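Local structure of AAA ATPase, central region (Enterococcus faecium, 2R9G) at residues A20-K23 and S24-S28; A33-Y36 and L37-V41; A114-D117 and I118-K122; Y147-P150 and H151-D154; N159-Y162 and L163-L167. The protein is the C-terminal fragment of an AAA+ ATPase of the MgsA family and probably serves to assemble the enzyme into tetramers. One frame throughout, in Å; residues are numbered along the deposited sequence. Where two conformers were deposited one is given.

How the contacts relate
Contacts 1 and 2 lie on helices 14-26 and 30-43, which follow each other and pack directly, with Ile25 on Ala33 and Ala20 on Tyr36; both are buried and both touch the second subunit. Contact 3 is the C-terminal end of helix 106-119, partly buried against a later loop and the third subunit. Contacts 4 and 5 belong to the long segment without regular helix before helix 180-195 and meet through Gln148 and Gln160; contact 4 is partly buried, contact 5 mostly buried with Asp165 exposed. Both also touch the third subunit. Apolar packing and buried polar groups in the helices thus give way to aromatic rings in contact 4 and a single amide-carboxylate bond in contact 5.

Contact 1: residues A20-K23 and S24-S28; sequences AFQK and SIRGS
Ser24 closes on Ala20 one turn back in helix 14-26, whose last turn ends in a Schellman motif with Ser28, at positive phi, as its C' residue. Ala20 O takes two bonds, from Ser24 N at 2.9 Å and from Ser24 OG at 2.7 Å, and the two donors arrive from opposite faces of the carbonyl plane. The hydroxyl is placed there by a chi1 of -63°, which sets OG beside its own backbone N.

Arg26 can be followed outward. Its CB rests against Gln22 O, the acceptor of its own backbone N-H. The chain then runs out with CG opposite the backbone N and bends at chi3 (-69°), bringing the guanidinium back along the preceding turn. NE forms a salt bridge to Asp60. NH1 lies 3.1 Å from Gln22 NE2, a meeting of two donors that is probably made tolerable by the acidic partners: NH1 pairs with Glu59, and Gln22 NE2 donates to Asp60. Gln22 CG covers one face of the guanidinium, while NH2 passes Lys23 CG and bonds to Tyr147 OH of the second subunit.

On the side of the helix turned to helices 46-61 and 88-100, Phe21 and Ile25 run side by side. Ile25 reaches back through CG1, and its CD1 sits over one face of the Phe21 ring in a CH-pi contact, 4.0 Å from the centroid and 28° off the normal; the closest ring atom, Phe21 CE1, is 3.6 Å from Ile25 CD1.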
loop_
_atom_site.group_PDB
_atom_site.type_symbol
_atom_site.label_atom_id
_atom_site.label_comp_id
_atom_site.label_asym_id
_atom_site.label_seq_id
_atom_site.Cartn_x
_atom_site.Cartn_y
_atom_site.Cartn_z
ATOM N N ALA C 20 26.894 4.275 -6.959
ATOM C CA ALA C 20 27.116 2.825 -6.940
ATOM C C ALA C 20 25.952 2.036 -6.326
ATOM O O ALA C 20 25.664 0.925 -6.750
ATOM C CB ALA C 20 28.403 2.503 -6.231
ATOM N N PHE C 21 25.307 2.628 -5.322
ATOM C CA PHE C 21 24.077 2.123 -4.712
ATOM C C PHE C 21 22.932 1.991 -5.731
ATOM O O PHE C 21 22.347 0.919 -5.852
ATOM C CB PHE C 21 23.692 3.043 -3.532
ATOM C CG PHE C 21 22.434 2.641 -2.785
ATOM C CD1 PHE C 21 22.293 1.372 -2.241
ATOM C CD2 PHE C 21 21.425 3.573 -2.567
ATOM C CE1 PHE C 21 21.150 1.027 -1.529
ATOM C CE2 PHE C 21 20.275 3.239 -1.853
ATOM C CZ PHE C 21 20.137 1.958 -1.339
ATOM N N GLN C 22 22.627 3.070 -6.459
ATOM C CA GLN C 22 21.597 3.032 -7.507
ATOM C C GLN C 22 21.913 2.027 -8.628
ATOM O O GLN C 22 21.035 1.264 -9.058
ATOM C CB GLN C 22 21.306 4.440 -8.071
ATOM C CG GLN C 22 20.481 4.434 -9.374
ATOM C CD GLN C 22 19.527 5.609 -9.540
ATOM O OE1 GLN C 22 19.741 6.693 -9.002
ATOM N NE2 GLN C 22 18.466 5.394 -10.307
ATOM N N LYS C 23 23.173 2.020 -9.062
ATOM C CA LYS C 23 23.621 1.144 -10.144
ATOM C C LYS C 23 23.600 -0.341 -9.752
ATOM O O LYS C 23 23.257 -1.199 -10.576
ATOM C CB LYS C 23 24.998 1.584 -10.655
ATOM C CG LYS C 23 24.967 2.930 -11.390
ATOM C CD LYS C 23 26.361 3.479 -11.640
ATOM C CE LYS C 23 26.343 4.640 -12.631
ATOM N NZ LYS C 23 25.749 5.880 -12.044
ATOM N N SER C 24 23.939 -0.637 -8.494
ATOM C CA SER C 24 23.849 -2.006 -7.954
ATOM C C SER C 24 22.416 -2.548 -7.916
ATOM O O SER C 24 22.180 -3.689 -8.310
ATOM C CB SER C 24 24.449 -2.099 -6.542
ATOM O OG SER C 24 25.834 -1.797 -6.520
ATOM N N ILE C 25 21.472 -1.736 -7.441
ATOM C CA ILE C 25 20.066 -2.157 -7.368
ATOM C C ILE C 25 19.488 -2.325 -8.770
ATOM O O ILE C 25 18.931 -3.378 -9.083
ATOM C CB ILE C 25 19.177 -1.203 -6.509
ATOM C CG1 ILE C 25 19.713 -1.110 -5.081
ATOM C CG2 ILE C 25 17.744 -1.709 -6.485
ATOM C CD1 ILE C 25 18.936 -0.204 -4.143
ATOM N N ARG C 26 19.670 -1.302 -9.609
ATOM C CA ARG C 26 19.328 -1.351 -11.042
ATOM C C ARG C 26 19.914 -2.599 -11.715
ATOM O O ARG C 26 19.264 -3.237 -12.556
ATOM C CB ARG C 26 19.818 -0.069 -11.728
ATOM C CG ARG C 26 19.554 0.055 -13.226
ATOM C CD ARG C 26 20.344 1.226 -13.813
ATOM N NE ARG C 26 19.877 2.549 -13.376
ATOM C CZ ARG C 26 20.650 3.628 -13.249
ATOM N NH1 ARG C 26 20.121 4.782 -12.861
ATOM N NH2 ARG C 26 21.951 3.565 -13.510
ATOM N N GLY C 27 21.120 -2.971 -11.284
ATOM C CA GLY C 27 21.843 -4.102 -11.849
ATOM C C GLY C 27 21.612 -5.460 -11.224
ATOM O O GLY C 27 22.316 -6.423 -11.559
ATOM N N SER C 28 20.639 -5.523 -10.311
ATOM C CA SER C 28 20.176 -6.760 -9.662
ATOM C C SER C 28 21.205 -7.456 -8.768
ATOM O O SER C 28 21.135 -8.667 -8.554
ATOM C CB SER C 28 19.558 -7.744 -10.678
ATOM O OG SER C 28 18.460 -7.165 -11.370
#

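Contact 2: residues A33-Y36 and L37-V41; sequences ALHY and LARLV
His35 meets the guanidinium of Arg39 at its edge, and the two planes stand 67° apart. Arg39 NH1 donates to His35 NE2 over 3.3 Å with an N-H...N angle of 163°. The acceptor lies in the guanidinium plane, whereas NH1 is tilted out of the imidazole plane. His35 CD2 covers one face of the neighbouring Tyr36 ring, 3.5 Å above its centre; the imidazole thus turns its CD2 edge to the phenol and its adjacent NE2 corner to the arginine. Arg39 NH1 also approaches Tyr36 CE1 at 3.8 Å, as the two side chains run alongside each other.

Arg39 CD lies over the NE2 side of the imidazole, 3.3 Å from His35 NE2; beyond it the bend at chi3 (82°) carries the head round to the ring edge. NH2 forms salt bridges to Asp8 and Asp12, which would hold the guanidinium in place. Leu34 and Leu37 touch through their CD2 methyls at 4.2 Å.

Helix 30-43 packs against helix 14-26 through Tyr36 and Leu37 and against helix 88-100, where Val95 meets Ala33, Leu34 and Leu37; Ile49 of helix 46-61 covers Leu37 and Leu40. Tyr36 OH is bonded to Tyr162 O of the second subunit.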
loop_
_atom_site.group_PDB
_atom_site.type_symbol
_atom_site.label_atom_id
_atom_site.label_comp_id
_atom_site.label_asym_id
_atom_site.label_seq_id
_atom_site.Cartn_x
_atom_site.Cartn_y
_atom_site.Cartn_z
ATOM N N ALA C 33 24.526 -3.959 -3.474
ATOM C CA ALA C 33 23.582 -2.930 -3.025
ATOM C C ALA C 33 23.525 -2.834 -1.510
ATOM O O ALA C 33 23.410 -1.736 -0.956
ATOM C CB ALA C 33 22.208 -3.183 -3.590
ATOM N N LEU C 34 23.626 -3.978 -0.844
ATOM C CA LEU C 34 23.638 -4.021 0.612
ATOM C C LEU C 34 24.951 -3.496 1.170
ATOM O O LEU C 34 24.968 -2.867 2.226
ATOM C CB LEU C 34 23.332 -5.426 1.124
ATOM C CG LEU C 34 21.859 -5.855 0.995
ATOM C CD1 LEU C 34 21.690 -7.242 1.551
ATOM C CD2 LEU C 34 20.897 -4.892 1.692
ATOM N N HIS C 35 26.041 -3.734 0.440
ATOM C CA HIS C 35 27.334 -3.162 0.782
ATOM C C HIS C 35 27.294 -1.638 0.739
ATOM O O HIS C 35 27.743 -0.981 1.683
ATOM C CB HIS C 35 28.429 -3.678 -0.152
ATOM C CG HIS C 35 29.655 -2.821 -0.154
ATOM N ND1 HIS C 35 30.524 -2.772 0.913
ATOM C CD2 HIS C 35 30.136 -1.953 -1.073
ATOM C CE1 HIS C 35 31.497 -1.922 0.645
ATOM N NE2 HIS C 35 31.285 -1.410 -0.553
ATOM N N TYR C 36 26.750 -1.082 -0.345
ATOM C CA TYR C 36 26.651 0.373 -0.485
ATOM C C TYR C 36 25.621 0.997 0.438
ATOM O O TYR C 36 25.829 2.118 0.904
ATOM C CB TYR C 36 26.436 0.803 -1.940
ATOM C CG TYR C 36 27.633 0.475 -2.801
ATOM C CD1 TYR C 36 28.877 1.069 -2.561
ATOM C CD2 TYR C 36 27.534 -0.456 -3.826
ATOM C CE1 TYR C 36 29.992 0.745 -3.342
ATOM C CE2 TYR C 36 28.628 -0.792 -4.599
ATOM C CZ TYR C 36 29.849 -0.188 -4.361
ATOM O OH TYR C 36 30.914 -0.525 -5.153
ATOM N N LEU C 37 24.534 0.274 0.724
ATOM C CA LEU C 37 23.574 0.732 1.735
ATOM C C LEU C 37 24.265 0.849 3.093
ATOM O O LEU C 37 24.115 1.865 3.781
ATOM C CB LEU C 37 22.328 -0.165 1.814
ATOM C CG LEU C 37 21.323 0.078 2.957
ATOM C CD1 LEU C 37 20.822 1.528 3.012
ATOM C CD2 LEU C 37 20.155 -0.883 2.873
ATOM N N ALA C 38 25.047 -0.177 3.434
ATOM C CA ALA C 38 25.803 -0.231 4.677
ATOM C C ALA C 38 26.746 0.958 4.856
ATOM O O ALA C 38 26.829 1.522 5.940
ATOM C CB ALA C 38 26.559 -1.530 4.767
ATOM N N ARG C 39 27.440 1.330 3.783
ATOM C CA ARG C 39 28.334 2.480 3.770
ATOM C C ARG C 39 27.579 3.782 3.982
ATOM O O ARG C 39 28.070 4.681 4.662
ATOM C CB ARG C 39 29.089 2.552 2.445
ATOM C CG ARG C 39 30.178 1.525 2.324
ATOM C CD ARG C 39 30.781 1.518 0.959
ATOM N NE ARG C 39 31.785 2.559 0.770
ATOM C CZ ARG C 39 32.741 2.505 -0.153
ATOM N NH1 ARG C 39 32.843 1.448 -0.960
ATOM N NH2 ARG C 39 33.605 3.505 -0.258
ATOM N N LEU C 40 26.396 3.872 3.385
ATOM C CA LEU C 40 25.531 5.032 3.531
ATOM C C LEU C 40 24.942 5.142 4.933
ATOM O O LEU C 40 24.882 6.236 5.493
ATOM C CB LEU C 40 24.422 5.004 2.477
ATOM C CG LEU C 40 24.870 5.252 1.036
ATOM C CD1 LEU C 40 23.725 4.940 0.104
ATOM C CD2 LEU C 40 25.400 6.687 0.822
ATOM N N VAL C 41 24.528 4.004 5.486
ATOM C CA VAL C 41 24.039 3.913 6.862
ATOM C C VAL C 41 25.129 4.368 7.841
ATOM O O VAL C 41 24.868 5.182 8.721
ATOM C CB VAL C 41 23.522 2.477 7.203
ATOM C CG1 VAL C 41 23.412 2.249 8.717
ATOM C CG2 VAL C 41 22.178 2.216 6.538
#

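Contact 3: residues A114-D117 and I118-K122; sequences ALAD and IREGK
Ala114 O is approached by Ile118 CD1 at 3.7 Å, one turn on along the last turns of helix 106-119. Leu115 follows, and its carbonyl accepts Arg119 N at 3.2 Å and, more weakly, Ile118 N. Its CD2 methyl lies 3.9 Å above one face of the Arg119 guanidinium, displaced toward the rim. The arginine reaches that methyl with an extended chain whose CG and CD pass close to Leu115 O, and its NE pairs with Glu42 of the third subunit.

Ala116 O receives Glu120 N, and the extended Glu120 chain runs alongside the same carbonyl, with OE2 4.0 Å from Ala116 CB. Asp117 completes the helix end: its O takes Lys122 N at 2.8 Å, nearly head-on to the carbonyl, while Gly121 N binds Ile118 O. With Gly121 at positive phi (69°), this is a Schellman motif. Lys122 NZ then salt-bridges Glu120 OE1 at 3.0 Å and stays 4.5 Å from Asp117 OD1, a looser attraction. Asp117 OD2 is bonded to Tyr172.

The helix end leans on the later loop at Leu167 and Tyr172, and Ala38 and Arg39 of the third subunit pack against Ala114 and Ile118.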
loop_
_atom_site.group_PDB
_atom_site.type_symbol
_atom_site.label_atom_id
_atom_site.label_comp_id
_atom_site.label_asym_id
_atom_site.label_seq_id
_atom_site.Cartn_x
_atom_site.Cartn_y
_atom_site.Cartn_z
ATOM N N ALA C 114 8.634 12.646 -23.985
ATOM C CA ALA C 114 7.565 13.637 -24.063
ATOM C C ALA C 114 8.059 15.038 -23.707
ATOM O O ALA C 114 7.618 16.025 -24.297
ATOM C CB ALA C 114 6.397 13.230 -23.172
ATOM N N LEU C 115 8.975 15.109 -22.743
ATOM C CA LEU C 115 9.580 16.369 -22.307
ATOM C C LEU C 115 10.516 16.935 -23.373
ATOM O O LEU C 115 10.647 18.150 -23.500
ATOM C CB LEU C 115 10.340 16.177 -20.988
ATOM C CG LEU C 115 9.532 16.296 -19.692
ATOM C CD1 LEU C 115 10.226 15.630 -18.510
ATOM C CD2 LEU C 115 9.218 17.755 -19.386
ATOM N N ALA C 116 11.154 16.038 -24.130
ATOM C CA ALA C 116 12.054 16.407 -25.218
ATOM C C ALA C 116 11.328 17.159 -26.333
ATOM O O ALA C 116 11.838 18.159 -26.842
ATOM C CB ALA C 116 12.746 15.171 -25.771
ATOM N N ASP C 117 10.134 16.685 -26.685
ATOM C CA ASP C 117 9.293 17.329 -27.698
ATOM C C ASP C 117 8.832 18.733 -27.311
ATOM O O ASP C 117 8.699 19.592 -28.173
ATOM C CB ASP C 117 8.073 16.463 -28.022
ATOM C CG ASP C 117 8.392 15.327 -28.976
ATOM O OD1 ASP C 117 9.586 15.105 -29.283
ATOM O OD2 ASP C 117 7.440 14.649 -29.422
ATOM N N ILE C 118 8.588 18.962 -26.023
ATOM C CA ILE C 118 8.155 20.280 -25.536
ATOM C C ILE C 118 9.280 21.310 -25.558
ATOM O O ILE C 118 9.086 22.437 -26.026
ATOM C CB ILE C 118 7.540 20.183 -24.130
ATOM C CG1 ILE C 118 6.154 19.570 -24.245
ATOM C CG2 ILE C 118 7.451 21.555 -23.436
ATOM C CD1 ILE C 118 5.706 18.977 -23.005
ATOM N N ARG C 119 10.452 20.904 -25.075
ATOM C CA ARG C 119 11.606 21.789 -24.966
ATOM C C ARG C 119 12.141 22.193 -26.338
ATOM O O ARG C 119 12.691 23.287 -26.500
ATOM C CB ARG C 119 12.690 21.132 -24.115
ATOM C CG ARG C 119 12.342 21.114 -22.636
ATOM C CD ARG C 119 13.128 20.058 -21.895
ATOM N NE ARG C 119 12.783 20.012 -20.477
ATOM C CZ ARG C 119 13.115 19.022 -19.652
ATOM N NH1 ARG C 119 13.801 17.976 -20.096
ATOM N NH2 ARG C 119 12.754 19.077 -18.376
ATOM N N GLU C 120 11.940 21.314 -27.320
ATOM C CA GLU C 120 12.268 21.585 -28.716
ATOM C C GLU C 120 11.138 22.302 -29.467
ATOM O O GLU C 120 11.235 22.531 -30.675
ATOM C CB GLU C 120 12.629 20.281 -29.427
ATOM C CG GLU C 120 13.952 19.685 -28.983
ATOM C CD GLU C 120 14.049 18.198 -29.270
ATOM O OE1 GLU C 120 13.541 17.753 -30.323
ATOM O OE2 GLU C 120 14.638 17.474 -28.438
ATOM N N GLY C 121 10.074 22.650 -28.746
ATOM C CA GLY C 121 8.953 23.413 -29.295
ATOM C C GLY C 121 8.096 22.676 -30.313
ATOM O O GLY C 121 7.486 23.302 -31.181
ATOM N N LYS C 122 8.046 21.349 -30.208
ATOM C CA LYS C 122 7.219 20.519 -31.094
ATOM C C LYS C 122 5.816 20.301 -30.519
ATOM O O LYS C 122 5.011 19.562 -31.090
ATOM C CB LYS C 122 7.895 19.170 -31.367
ATOM C CG LYS C 122 9.230 19.267 -32.085
ATOM C CD LYS C 122 9.985 17.948 -32.020
ATOM C CE LYS C 122 11.272 18.015 -32.824
ATOM N NZ LYS C 122 12.060 16.754 -32.710
#

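Contact 4: residues Y147-P150 and H151-D154; sequences YQYP and HHFD
Tyr149 stands between two histidines and presents a different part of its ring to each. His151 turns an edge to the phenol face in an offset edge-to-face pair, with centroids 4.9 Å apart and planes at 62°; its CD2 comes within 3.3 Å of Tyr149 CZ. With His152 the roles reverse. The tyrosine edge points at the imidazole face, Tyr149 CD2 lying 3.5 Å above that plane toward its rim. A chi1 of -168° swings the tyrosine forward to the histidines of the next turn.

That turn is a short 3-10 segment. His152 N bonds to Tyr149 O at 3.3 Å and Phe153 N to Pro150 O at 2.9 Å, each donor standing above the carbonyl plane. The Phe153 ring brings its edge to both carbonyl oxygens, Tyr149 O being 3.3 Å from Phe153 CD1, and Gln148 OE1 approaches its CZ with amide and ring planes 75° apart.

The aromatic cluster leaves its polar ends for another chain: Tyr149 OH bonds to Asn105 and His151 NE2 to Asp60, both of the third subunit. The edge-to-face packing probably keeps both groups turned toward that interface.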
loop_
_atom_site.group_PDB
_atom_site.type_symbol
_atom_site.label_atom_id
_atom_site.label_comp_id
_atom_site.label_asym_id
_atom_site.label_seq_id
_atom_site.Cartn_x
_atom_site.Cartn_y
_atom_site.Cartn_z
ATOM N N TYR C 147 -16.701 16.704 -26.355
ATOM C CA TYR C 147 -15.981 15.737 -25.534
ATOM C C TYR C 147 -16.817 14.481 -25.293
ATOM O O TYR C 147 -17.970 14.569 -24.860
ATOM C CB TYR C 147 -15.546 16.353 -24.193
ATOM C CG TYR C 147 -14.947 15.326 -23.258
ATOM C CD1 TYR C 147 -13.763 14.667 -23.595
ATOM C CD2 TYR C 147 -15.573 14.989 -22.057
ATOM C CE1 TYR C 147 -13.219 13.700 -22.766
ATOM C CE2 TYR C 147 -15.027 14.020 -21.211
ATOM C CZ TYR C 147 -13.846 13.385 -21.577
ATOM O OH TYR C 147 -13.278 12.430 -20.767
ATOM N N GLN C 148 -16.232 13.322 -25.586
ATOM C CA GLN C 148 -16.858 12.037 -25.267
ATOM C C GLN C 148 -16.272 11.432 -23.983
ATOM O O GLN C 148 -15.075 11.171 -23.896
ATOM C CB GLN C 148 -16.705 11.054 -26.424
ATOM C CG GLN C 148 -17.480 11.427 -27.676
ATOM C CD GLN C 148 -17.113 10.547 -28.853
ATOM O OE1 GLN C 148 -17.825 9.597 -29.169
ATOM N NE2 GLN C 148 -15.977 10.841 -29.491
ATOM N N TYR C 149 -17.147 11.218 -23.008
ATOM C CA TYR C 149 -16.834 10.642 -21.706
ATOM C C TYR C 149 -16.773 9.117 -21.835
ATOM O O TYR C 149 -17.792 8.487 -22.108
ATOM C CB TYR C 149 -17.962 11.051 -20.756
ATOM C CG TYR C 149 -17.762 10.825 -19.275
ATOM C CD1 TYR C 149 -16.734 11.456 -18.576
ATOM C CD2 TYR C 149 -18.664 10.042 -18.555
ATOM C CE1 TYR C 149 -16.586 11.273 -17.200
ATOM C CE2 TYR C 149 -18.526 9.851 -17.185
ATOM C CZ TYR C 149 -17.488 10.467 -16.515
ATOM O OH TYR C 149 -17.359 10.274 -15.165
ATOM N N PRO C 150 -15.571 8.525 -21.666
ATOM C CA PRO C 150 -15.320 7.079 -21.874
ATOM C C PRO C 150 -16.185 6.137 -21.046
ATOM O O PRO C 150 -16.567 5.068 -21.539
ATOM C CB PRO C 150 -13.848 6.913 -21.492
ATOM C CG PRO C 150 -13.257 8.261 -21.703
ATOM C CD PRO C 150 -14.332 9.239 -21.313
ATOM N N HIS C 151 -16.511 6.546 -19.820
ATOM C CA HIS C 151 -17.307 5.735 -18.894
ATOM C C HIS C 151 -18.694 5.337 -19.430
ATOM O O HIS C 151 -19.299 4.388 -18.930
ATOM C CB HIS C 151 -17.449 6.441 -17.544
ATOM C CG HIS C 151 -16.151 6.656 -16.821
ATOM N ND1 HIS C 151 -15.390 5.617 -16.325
ATOM C CD2 HIS C 151 -15.497 7.793 -16.481
ATOM C CE1 HIS C 151 -14.315 6.104 -15.732
ATOM N NE2 HIS C 151 -14.356 7.423 -15.812
ATOM N N HIS C 152 -19.180 6.049 -20.449
ATOM C CA HIS C 152 -20.459 5.733 -21.096
ATOM C C HIS C 152 -20.366 4.585 -22.094
ATOM O O HIS C 152 -21.390 4.055 -22.522
ATOM C CB HIS C 152 -21.019 6.961 -21.819
ATOM C CG HIS C 152 -21.461 8.059 -20.902
ATOM N ND1 HIS C 152 -21.266 9.391 -21.192
ATOM C CD2 HIS C 152 -22.096 8.023 -19.708
ATOM C CE1 HIS C 152 -21.762 10.130 -20.216
ATOM N NE2 HIS C 152 -22.267 9.325 -19.301
ATOM N N PHE C 153 -19.143 4.207 -22.456
ATOM C CA PHE C 153 -18.907 3.292 -23.565
ATOM C C PHE C 153 -18.572 1.874 -23.099
ATOM O O PHE C 153 -18.293 1.644 -21.914
ATOM C CB PHE C 153 -17.782 3.833 -24.451
ATOM C CG PHE C 153 -18.151 5.076 -25.220
ATOM C CD1 PHE C 153 -18.137 6.329 -24.609
ATOM C CD2 PHE C 153 -18.496 4.994 -26.566
ATOM C CE1 PHE C 153 -18.477 7.470 -25.315
ATOM C CE2 PHE C 153 -18.834 6.139 -27.284
ATOM C CZ PHE C 153 -18.831 7.376 -26.654
ATOM N N ASP C 154 -18.616 0.932 -24.042
ATOM C CA ASP C 154 -18.171 -0.437 -23.803
ATOM C C ASP C 154 -16.693 -0.420 -23.438
ATOM O O ASP C 154 -15.913 0.313 -24.052
ATOM C CB ASP C 154 -18.412 -1.318 -25.039
ATOM C CG ASP C 154 -18.197 -2.807 -24.760
ATOM O OD1 ASP C 154 -18.373 -3.244 -23.600
ATOM O OD2 ASP C 154 -17.856 -3.550 -25.707
#

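Contact 5: residues N159-Y162 and L163-L167; sequences NQQY and LPDKL
The backbone kinks at Tyr162, then runs extended through Leu163 and Pro164, both at large positive psi, before tightening into the short 3-10 turn at 165-166, where Leu167 N bonds to Pro164 O at 2.9 Å.

One side-chain bond spans this bend. Gln161 NE2 donates to Asp165 OD1 over 2.9 Å, almost perfectly straight at 176°. The oxygen lies in the plane of the glutamine amide, whereas the amide nitrogen reaches OD1 on its anti side and 28° out of the carboxylate plane. The two side chains cross at about a right angle, and their flat ends are turned 31° against each other. Gln161 gets there by a bend at chi2, which carries its amide past the Leu163 carbonyl: CG and CD pass at 3.4 and 3.3 Å from Leu163 O. NE2 is also 2.9 Å from that oxygen, but the angle is too poor for a bond.

Tyr162 turns the other way, its ring covered on one face by Gln160 CG, and packs on Gly27 of the third subunit. Leu163 and Pro164 pack on Ala32 and Tyr36 of that subunit.

Chemically, the contact relies on one neutral donor for a charged acceptor. The NE2 bond would probably stabilise the carboxylate of Asp165, which lies exposed, without neutralising it, and it ties the extended stretch of chain to the start of the turn.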
loop_
_atom_site.group_PDB
_atom_site.type_symbol
_atom_site.label_atom_id
_atom_site.label_comp_id
_atom_site.label_asym_id
_atom_site.label_seq_id
_atom_site.Cartn_x
_atom_site.Cartn_y
_atom_site.Cartn_z
ATOM N N ASN C 159 -12.875 5.806 -28.898
ATOM C CA ASN C 159 -11.943 6.303 -29.914
ATOM C C ASN C 159 -12.063 7.820 -29.989
ATOM O O ASN C 159 -13.044 8.351 -30.508
ATOM C CB ASN C 159 -12.239 5.665 -31.277
ATOM C CG ASN C 159 -11.141 5.911 -32.310
ATOM O OD1 ASN C 159 -10.394 6.889 -32.246
ATOM N ND2 ASN C 159 -11.052 5.015 -33.281
ATOM N N GLN C 160 -11.053 8.502 -29.457
ATOM C CA GLN C 160 -11.046 9.956 -29.345
ATOM C C GLN C 160 -9.605 10.457 -29.427
ATOM O O GLN C 160 -8.681 9.781 -28.965
ATOM C CB GLN C 160 -11.692 10.381 -28.018
ATOM C CG GLN C 160 -11.914 11.882 -27.844
ATOM C CD GLN C 160 -12.837 12.222 -26.695
ATOM O OE1 GLN C 160 -13.389 13.326 -26.630
ATOM N NE2 GLN C 160 -13.021 11.276 -25.781
ATOM N N GLN C 161 -9.419 11.630 -30.028
ATOM C CA GLN C 161 -8.107 12.268 -30.111
ATOM C C GLN C 161 -7.804 13.018 -28.818
ATOM O O GLN C 161 -8.574 13.883 -28.400
ATOM C CB GLN C 161 -8.048 13.230 -31.305
ATOM C CG GLN C 161 -6.644 13.751 -31.631
ATOM C CD GLN C 161 -6.650 15.179 -32.174
ATOM O OE1 GLN C 161 -7.669 15.871 -32.137
ATOM N NE2 GLN C 161 -5.502 15.627 -32.671
ATOM N N TYR C 162 -6.681 12.677 -28.191
ATOM C CA TYR C 162 -6.223 13.368 -26.981
ATOM C C TYR C 162 -4.902 14.113 -27.206
ATOM O O TYR C 162 -4.654 15.154 -26.597
ATOM C CB TYR C 162 -6.092 12.398 -25.798
ATOM C CG TYR C 162 -7.367 11.696 -25.401
ATOM C CD1 TYR C 162 -8.330 12.346 -24.632
ATOM C CD2 TYR C 162 -7.610 10.379 -25.792
ATOM C CE1 TYR C 162 -9.501 11.710 -24.272
ATOM C CE2 TYR C 162 -8.782 9.726 -25.431
ATOM C CZ TYR C 162 -9.723 10.400 -24.675
ATOM O OH TYR C 162 -10.886 9.765 -24.314
ATOM N N LEU C 163 -4.053 13.566 -28.070
ATOM C CA LEU C 163 -2.821 14.240 -28.469
ATOM C C LEU C 163 -3.137 15.480 -29.308
ATOM O O LEU C 163 -4.034 15.434 -30.160
ATOM C CB LEU C 163 -1.926 13.288 -29.265
ATOM C CG LEU C 163 -1.058 12.281 -28.508
ATOM C CD1 LEU C 163 -0.674 11.144 -29.452
ATOM C CD2 LEU C 163 0.183 12.956 -27.915
ATOM N N PRO C 164 -2.406 16.590 -29.066
ATOM C CA PRO C 164 -2.488 17.799 -29.903
ATOM C C PRO C 164 -2.189 17.497 -31.371
ATOM O O PRO C 164 -1.488 16.529 -31.666
ATOM C CB PRO C 164 -1.387 18.693 -29.333
ATOM C CG PRO C 164 -1.230 18.239 -27.933
ATOM C CD PRO C 164 -1.445 16.761 -27.961
ATOM N N ASP C 165 -2.720 18.326 -32.267
ATOM C CA ASP C 165 -2.615 18.105 -33.718
ATOM C C ASP C 165 -1.179 17.929 -34.210
ATOM O O ASP C 165 -0.910 17.046 -35.018
ATOM C CB ASP C 165 -3.320 19.227 -34.496
ATOM C CG ASP C 165 -4.848 19.125 -34.444
ATOM O OD1 ASP C 165 -5.396 18.352 -33.624
ATOM O OD2 ASP C 165 -5.506 19.833 -35.237
ATOM N N LYS C 166 -0.262 18.746 -33.690
ATOM C CA LYS C 166 1.165 18.651 -34.022
ATOM C C LYS C 166 1.832 17.341 -33.583
ATOM O O LYS C 166 2.849 16.938 -34.155
ATOM C CB LYS C 166 1.938 19.841 -33.434
ATOM C CG LYS C 166 1.820 21.136 -34.230
ATOM C CD LYS C 166 2.841 22.163 -33.755
ATOM C CE LYS C 166 2.665 23.503 -34.462
ATOM N NZ LYS C 166 3.604 24.540 -33.940
ATOM N N LEU C 167 1.254 16.681 -32.581
ATOM C CA LEU C 167 1.845 15.477 -31.996
ATOM C C LEU C 167 0.987 14.228 -32.159
ATOM O O LEU C 167 1.119 13.293 -31.373
ATOM C CB LEU C 167 2.132 15.698 -30.504
ATOM C CG LEU C 167 3.157 16.766 -30.125
ATOM C CD1 LEU C 167 2.940 17.222 -28.699
ATOM C CD2 LEU C 167 4.576 16.258 -30.326
#